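Flagellar hook-associated protein 3 (Bacillus cereus, PDB 5ZIY) probably forms part of the junction between the hook and the filament of the bacterial flagellum. Local coordinates at residues Glu75-Gln78 / Ile79-Val83; Gln82-Tyr85 / Leu86-Lys90; Ile14-Ser17 / Leu18-Glu22. One frame throughout, in Å; residues are numbered along the deposited sequence.

Contact 1: Glu75-Gln78 / Ile79-Val83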
loop_
_atom_site.group_PDB
_atom_site.type_symbol
_atom_site.label_atom_id
_atom_site.label_comp_id
_atom_site.label_asym_id
_atom_site.label_seq_id
_atom_site.Cartn_x
_atom_site.Cartn_y
_atom_site.Cartn_z
ATOM N N GLU A 75 -21.824 -5.165 8.258
ATOM C CA GLU A 75 -20.434 -5.611 8.373
ATOM C C GLU A 75 -19.580 -5.077 7.223
ATOM O O GLU A 75 -18.413 -4.750 7.424
ATOM C CB GLU A 75 -20.348 -7.129 8.433
ATOM C CG GLU A 75 -19.656 -7.660 9.684
ATOM C CD GLU A 75 -18.249 -8.106 9.438
ATOM O OE1 GLU A 75 -17.379 -7.217 9.273
ATOM O OE2 GLU A 75 -18.016 -9.351 9.432
ATOM N N ILE A 76 -20.160 -4.980 6.036
ATOM C CA ILE A 76 -19.484 -4.357 4.916
ATOM C C ILE A 76 -19.097 -2.894 5.262
ATOM O O ILE A 76 -18.099 -2.389 4.791
ATOM C CB ILE A 76 -20.357 -4.374 3.661
ATOM C CG1 ILE A 76 -20.519 -5.796 3.115
ATOM C CG2 ILE A 76 -19.753 -3.497 2.587
ATOM C CD1 ILE A 76 -19.559 -6.124 2.017
ATOM N N ASP A 77 -19.923 -2.242 6.078
ATOM C CA ASP A 77 -19.643 -0.905 6.611
ATOM C C ASP A 77 -18.432 -0.871 7.551
ATOM O O ASP A 77 -17.661 0.092 7.526
ATOM C CB ASP A 77 -20.888 -0.359 7.314
ATOM C CG ASP A 77 -20.762 1.096 7.694
ATOM O OD1 ASP A 77 -20.819 1.957 6.793
ATOM O OD2 ASP A 77 -20.633 1.361 8.918
ATOM N N GLN A 78 -18.265 -1.891 8.374
ATOM C CA GLN A 78 -17.058 -1.997 9.190
ATOM C C GLN A 78 -15.825 -2.119 8.270
ATOM O O GLN A 78 -14.777 -1.515 8.509
ATOM C CB GLN A 78 -17.090 -3.224 10.117
ATOM C CG GLN A 78 -18.186 -3.265 11.202
ATOM C CD GLN A 78 -18.070 -4.512 12.127
ATOM O OE1 GLN A 78 -18.887 -5.436 12.043
ATOM N NE2 GLN A 78 -17.042 -4.536 13.001
ATOM N N ILE A 79 -15.970 -2.928 7.227
ATOM C CA ILE A 79 -14.907 -3.156 6.270
ATOM C C ILE A 79 -14.580 -1.856 5.542
ATOM O O ILE A 79 -13.413 -1.536 5.316
ATOM C CB ILE A 79 -15.289 -4.332 5.319
ATOM C CG1 ILE A 79 -15.224 -5.657 6.110
ATOM C CG2 ILE A 79 -14.347 -4.465 4.143
ATOM C CD1 ILE A 79 -15.745 -6.900 5.325
ATOM N N LEU A 80 -15.597 -1.090 5.197
ATOM C CA LEU A 80 -15.357 0.185 4.554
ATOM C C LEU A 80 -14.484 1.075 5.479
ATOM O O LEU A 80 -13.491 1.674 5.045
ATOM C CB LEU A 80 -16.681 0.875 4.211
ATOM C CG LEU A 80 -16.564 2.356 3.871
ATOM C CD1 LEU A 80 -15.882 2.543 2.558
ATOM C CD2 LEU A 80 -17.954 2.986 3.819
ATOM N N LYS A 81 -14.849 1.134 6.753
ATOM C CA LYS A 81 -14.079 1.916 7.717
ATOM C C LYS A 81 -12.635 1.407 7.845
ATOM O O LYS A 81 -11.713 2.182 7.905
ATOM C CB LYS A 81 -14.793 1.945 9.077
ATOM C CG LYS A 81 -16.152 2.670 9.031
ATOM C CD LYS A 81 -16.770 2.765 10.455
ATOM C CE LYS A 81 -18.317 2.903 10.476
ATOM N NZ LYS A 81 -18.866 3.809 9.414
ATOM N N GLN A 82 -12.436 0.098 7.826
ATOM C CA GLN A 82 -11.097 -0.449 8.007
ATOM C C GLN A 82 -10.259 -0.090 6.784
ATOM O O GLN A 82 -9.083 0.273 6.908
ATOM C CB GLN A 82 -11.185 -1.966 8.178
ATOM C CG GLN A 82 -9.872 -2.739 8.085
ATOM C CD GLN A 82 -9.000 -2.566 9.320
ATOM O OE1 GLN A 82 -9.200 -1.645 10.126
ATOM N NE2 GLN A 82 -8.032 -3.482 9.491
ATOM N N VAL A 83 -10.875 -0.157 5.591
ATOM C CA VAL A 83 -10.138 0.117 4.358
ATOM C C VAL A 83 -9.773 1.588 4.235
ATOM O O VAL A 83 -8.699 1.917 3.730
ATOM C CB VAL A 83 -10.926 -0.351 3.096
ATOM C CG1 VAL A 83 -10.240 0.101 1.822
ATOM C CG2 VAL A 83 -11.056 -1.879 3.122
#
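Asp77 and Lys81 pair one turn apart on the α-helix 67-87 in the classic i to i+4 salt bridge. Their side chains meet at a slant: the carboxylate of Asp77 leans toward the next turn, CG being anti to the backbone N (chi1 -171°), while the lysine chain runs back over the carbonyl of Asp77 and kinks at its last torsion (chi4 -40°). Lys81 NZ comes to 3.1 Å from Asp77 OD2, a weak hydrogen bond within the salt bridge, and Lys81 CG rests 3.3 Å from Asp77 O. That same carbonyl oxygen accepts the backbone N-H of Lys81, so aspartate and lysine are joined through both main chain and side chain. Round the helix, Ile79 slants across Glu75 at looser range, its CG1 4.1 Å from Glu75 OE1. Buried Ile79 packs on Ser48 and Arg51 of helix 8-60, and Arg51 forms a long, weak ion pair with Glu75 OE2. Leu80 touches Ile144 of helix 137-155, while Ile76 reaches both Ser151 of that helix and Ala52 of helix 8-60, so helix 67-87 packs against both helices in the α-helical bundle. The backbone N of Ile79 donates to Glu75 O at 3.1 Å.

Contact 2: Gln82-Tyr85 / Leu86-Lys90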
loop_
_atom_site.group_PDB
_atom_site.type_symbol
_atom_site.label_atom_id
_atom_site.label_comp_id
_atom_site.label_asym_id
_atom_site.label_seq_id
_atom_site.Cartn_x
_atom_site.Cartn_y
_atom_site.Cartn_z
ATOM N N GLN A 82 -12.436 0.098 7.826
ATOM C CA GLN A 82 -11.097 -0.449 8.007
ATOM C C GLN A 82 -10.259 -0.090 6.784
ATOM O O GLN A 82 -9.083 0.273 6.908
ATOM C CB GLN A 82 -11.185 -1.966 8.178
ATOM C CG GLN A 82 -9.872 -2.739 8.085
ATOM C CD GLN A 82 -9.000 -2.566 9.320
ATOM O OE1 GLN A 82 -9.200 -1.645 10.126
ATOM N NE2 GLN A 82 -8.032 -3.482 9.491
ATOM N N VAL A 83 -10.875 -0.157 5.591
ATOM C CA VAL A 83 -10.138 0.117 4.358
ATOM C C VAL A 83 -9.773 1.588 4.235
ATOM O O VAL A 83 -8.699 1.917 3.730
ATOM C CB VAL A 83 -10.926 -0.351 3.096
ATOM C CG1 VAL A 83 -10.240 0.101 1.822
ATOM C CG2 VAL A 83 -11.056 -1.879 3.122
ATOM N N VAL A 84 -10.676 2.472 4.657
ATOM C CA VAL A 84 -10.368 3.892 4.719
ATOM C C VAL A 84 -9.187 4.143 5.716
ATOM O O VAL A 84 -8.274 4.860 5.396
ATOM C CB VAL A 84 -11.595 4.741 5.086
ATOM C CG1 VAL A 84 -11.189 6.195 5.314
ATOM C CG2 VAL A 84 -12.621 4.721 3.993
ATOM N N TYR A 85 -9.216 3.535 6.893
ATOM C CA TYR A 85 -8.081 3.590 7.833
ATOM C C TYR A 85 -6.778 3.168 7.160
ATOM O O TYR A 85 -5.799 3.901 7.205
ATOM C CB TYR A 85 -8.399 2.737 9.060
ATOM C CG TYR A 85 -7.264 2.269 9.960
ATOM C CD1 TYR A 85 -6.655 3.116 10.909
ATOM C CD2 TYR A 85 -6.871 0.929 9.942
ATOM C CE1 TYR A 85 -5.635 2.626 11.773
ATOM C CE2 TYR A 85 -5.874 0.442 10.789
ATOM C CZ TYR A 85 -5.251 1.278 11.687
ATOM O OH TYR A 85 -4.259 0.687 12.498
ATOM N N LEU A 86 -6.820 2.045 6.449
ATOM C CA LEU A 86 -5.670 1.497 5.778
ATOM C C LEU A 86 -5.217 2.411 4.630
ATOM O O LEU A 86 -4.040 2.598 4.413
ATOM C CB LEU A 86 -5.924 0.040 5.277
ATOM C CG LEU A 86 -6.132 -1.122 6.248
ATOM C CD1 LEU A 86 -6.635 -2.405 5.491
ATOM C CD2 LEU A 86 -4.864 -1.522 7.126
ATOM N N ALA A 87 -6.126 3.009 3.899
ATOM C CA ALA A 87 -5.757 3.900 2.824
ATOM C C ALA A 87 -5.069 5.178 3.321
ATOM O O ALA A 87 -4.276 5.807 2.584
ATOM C CB ALA A 87 -7.026 4.214 1.932
ATOM N N ASN A 88 -5.334 5.548 4.578
ATOM C CA ASN A 88 -4.758 6.698 5.210
ATOM C C ASN A 88 -3.500 6.382 6.036
ATOM O O ASN A 88 -3.122 7.202 6.846
ATOM C CB ASN A 88 -5.825 7.397 6.112
ATOM C CG ASN A 88 -6.898 8.082 5.300
ATOM O OD1 ASN A 88 -6.626 8.530 4.189
ATOM N ND2 ASN A 88 -8.120 8.159 5.835
ATOM N N THR A 89 -2.841 5.237 5.804
ATOM C CA THR A 89 -1.581 4.905 6.464
ATOM C C THR A 89 -0.468 5.939 6.200
ATOM O O THR A 89 -0.260 6.393 5.081
ATOM C CB THR A 89 -1.114 3.451 6.115
ATOM O OG1 THR A 89 -2.135 2.539 6.518
ATOM C CG2 THR A 89 0.194 3.079 6.829
ATOM N N LYS A 90 0.177 6.356 7.289
ATOM C CA LYS A 90 1.193 7.411 7.282
ATOM C C LYS A 90 2.491 6.928 7.925
ATOM O O LYS A 90 2.463 6.312 8.950
ATOM C CB LYS A 90 0.655 8.595 8.050
ATOM C CG LYS A 90 1.591 9.770 8.247
ATOM C CD LYS A 90 0.818 10.899 8.995
ATOM C CE LYS A 90 1.647 12.158 9.208
ATOM N NZ LYS A 90 1.119 12.943 10.362
#
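Leu86 N and Ala87 N give the last regular α-helical bonds here, to Gln82 O and Val83 O, before Asn88 N divides between Val84 O at 3.1 Å and, weakly, Tyr85 O, and the chain leaves helical geometry at Asn88. This is the C-terminal end of helix 67-87, where the bundle gives way to the short antiparallel strands 90-91 and 94-95. Leu86 turns its side chain back along the helix (chi1 -67°), setting CG 3.3 Å from Gln82 O and CD1 at a slant to the aliphatic part of Gln82, 4.2 Å from its CG. Gln82 O also lies in the plane of the ring of Tyr85, the residue just before Leu86, at the ring's edge, and Tyr85 CD2 lies 4.2 Å from Leu86 CD2, a loose apolar touch. Val84 and Asn88 run side by side in the same direction, with Val84 CG1 3.7 Å from Asn88 ND2. The amide's polar grip lies beyond the helix: Asn88 OD1 accepts the backbone N-H of Phe107, tying the helix end to a loop whose Leu105 and Pro106 also touch the asparagine. Inward, Val83 packs between Ser48 of helix 8-60 and Leu147 of helix 137-155, while Ala87 meets Leu140. Thr89 closes the turn: with its hydroxyl beside its own backbone N (chi1 -59°), Thr89 OG1 reaches Leu86 O at 2.8 Å, and that oxygen also accepts Thr89 N from the same face of its carbonyl plane.

Contact 3: Ile14-Ser17 / Leu18-Glu22; sequences IQHS and LANME. With ZN (zinc ion), chain F.
His16 reaches both a zinc ion and Asn20, one helical turn further on. From its CB, which lies 3.6 Å from the metal, CG is directed anti to the backbone N (chi1 178°), carrying the imidazole off the helix surface and setting CG 3.2 Å from the zinc ion. His16 ND1 coordinates the zinc ion at 2.2 Å. CE1 lies between the two partners, 3.1 Å from the metal and 3.8 Å from Asn20 OD1. CD2 is 3.7 Å from Asn20 OD1. At the far end NE2 comes within 3.3 Å of Asn20 OD1, but the angle is too poor for a hydrogen bond; the ring and amide planes stand 83° apart, and the other amide atom, Asn20 ND2, bonds weakly to Asn125 OD1. All this sits on the long α-helix 8-60 of the flagellin-type N-terminal helical region, where Asn20 N also donates to His16 O in the regular i to i+4 pattern. Ile14 and Leu18 lie alongside each other, with CG2 of Ile14 3.8 Å from CD1 of Leu18. Leu18 and Met21 turn to helix 162-204, both touching Leu204. Ser17 instead bonds backward, its OG to Ala13 O.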
loop_
_atom_site.group_PDB
_atom_site.type_symbol
_atom_site.label_atom_id
_atom_site.label_comp_id
_atom_site.label_asym_id
_atom_site.label_seq_id
_atom_site.Cartn_x
_atom_site.Cartn_y
_atom_site.Cartn_z
ATOM N N ILE A 14 39.673 2.444 1.269
ATOM C CA ILE A 14 38.854 1.539 2.077
ATOM C C ILE A 14 37.856 2.317 2.951
ATOM O O ILE A 14 36.690 1.932 3.061
ATOM C CB ILE A 14 39.776 0.613 2.956
ATOM C CG1 ILE A 14 40.561 -0.371 2.061
ATOM C CG2 ILE A 14 38.970 -0.148 3.983
ATOM C CD1 ILE A 14 41.367 -1.458 2.815
ATOM N N GLN A 15 38.291 3.425 3.552
ATOM C CA GLN A 15 37.374 4.250 4.360
ATOM C C GLN A 15 36.338 4.948 3.502
ATOM O O GLN A 15 35.190 5.021 3.864
ATOM C CB GLN A 15 38.113 5.293 5.200
ATOM C CG GLN A 15 39.111 4.708 6.203
ATOM C CD GLN A 15 38.518 3.636 7.123
ATOM O OE1 GLN A 15 37.371 3.733 7.573
ATOM N NE2 GLN A 15 39.312 2.609 7.408
ATOM N N HIS A 16 36.748 5.487 2.371
ATOM C CA HIS A 16 35.776 6.081 1.478
ATOM C C HIS A 16 34.701 5.066 1.125
ATOM O O HIS A 16 33.518 5.387 1.198
ATOM C CB HIS A 16 36.421 6.594 0.195
ATOM C CG HIS A 16 35.433 7.155 -0.763
ATOM N ND1 HIS A 16 34.837 8.384 -0.577
ATOM C CD2 HIS A 16 34.900 6.644 -1.897
ATOM C CE1 HIS A 16 34.001 8.616 -1.568
ATOM N NE2 HIS A 16 34.025 7.579 -2.388
ATOM N N SER A 17 35.099 3.860 0.725
ATOM C CA SER A 17 34.122 2.858 0.307
ATOM C C SER A 17 33.265 2.471 1.507
ATOM O O SER A 17 32.057 2.416 1.412
ATOM C CB SER A 17 34.788 1.626 -0.282
ATOM O OG SER A 17 35.844 1.952 -1.182
ATOM N N LEU A 18 33.892 2.248 2.659
ATOM C CA LEU A 18 33.135 1.882 3.856
ATOM C C LEU A 18 32.097 2.933 4.226
ATOM O O LEU A 18 31.018 2.570 4.639
ATOM C CB LEU A 18 34.048 1.578 5.064
ATOM C CG LEU A 18 34.793 0.241 5.055
ATOM C CD1 LEU A 18 35.828 0.233 6.141
ATOM C CD2 LEU A 18 33.820 -0.922 5.230
ATOM N N ALA A 19 32.385 4.221 4.040
ATOM C CA ALA A 19 31.365 5.249 4.333
ATOM C C ALA A 19 30.185 5.230 3.338
ATOM O O ALA A 19 29.014 5.534 3.694
ATOM C CB ALA A 19 32.000 6.627 4.362
ATOM N N ASN A 20 30.471 4.937 2.076
ATOM C CA ASN A 20 29.380 4.761 1.106
ATOM C C ASN A 20 28.506 3.557 1.485
ATOM O O ASN A 20 27.282 3.630 1.413
ATOM C CB ASN A 20 29.926 4.590 -0.294
ATOM C CG ASN A 20 30.258 5.938 -0.956
ATOM O OD1 ASN A 20 31.228 6.049 -1.719
ATOM N ND2 ASN A 20 29.418 6.947 -0.708
ATOM N N MET A 21 29.146 2.480 1.938
ATOM C CA MET A 21 28.443 1.268 2.310
ATOM C C MET A 21 27.557 1.451 3.519
ATOM O O MET A 21 26.442 0.963 3.527
ATOM C CB MET A 21 29.431 0.144 2.599
ATOM C CG MET A 21 30.179 -0.233 1.352
ATOM S SD MET A 21 31.012 -1.785 1.515
ATOM C CE MET A 21 31.619 -1.944 -0.183
ATOM N N GLU A 22 28.059 2.132 4.532
ATOM C CA GLU A 22 27.239 2.515 5.688
ATOM C C GLU A 22 25.978 3.302 5.297
ATOM O O GLU A 22 24.882 3.037 5.814
ATOM C CB GLU A 22 28.039 3.367 6.674
HETATM ZN ZN ZN F . 35.605 10.070 0.655
#

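From the N terminus the chain first passes through contact 3, near the start of helix 8-60, where one face of that helix meets helix 162-204. It runs to the helix's far end and returns as helix 67-87, which carries contact 1 and then contact 2. Each contact spans one continuous segment, so none closes a long loop and none crosses another; contacts 1 and 2 overlap at Gln82 and Val83, their centres 11 Å apart. Side chains from both pack on helices 8-60 and 137-155, and contact 2 covers the end of helix 67-87 and the start of strand 90-91. Contact 3 stands apart, its centre 49 Å from that of contact 1, across the chain's centre.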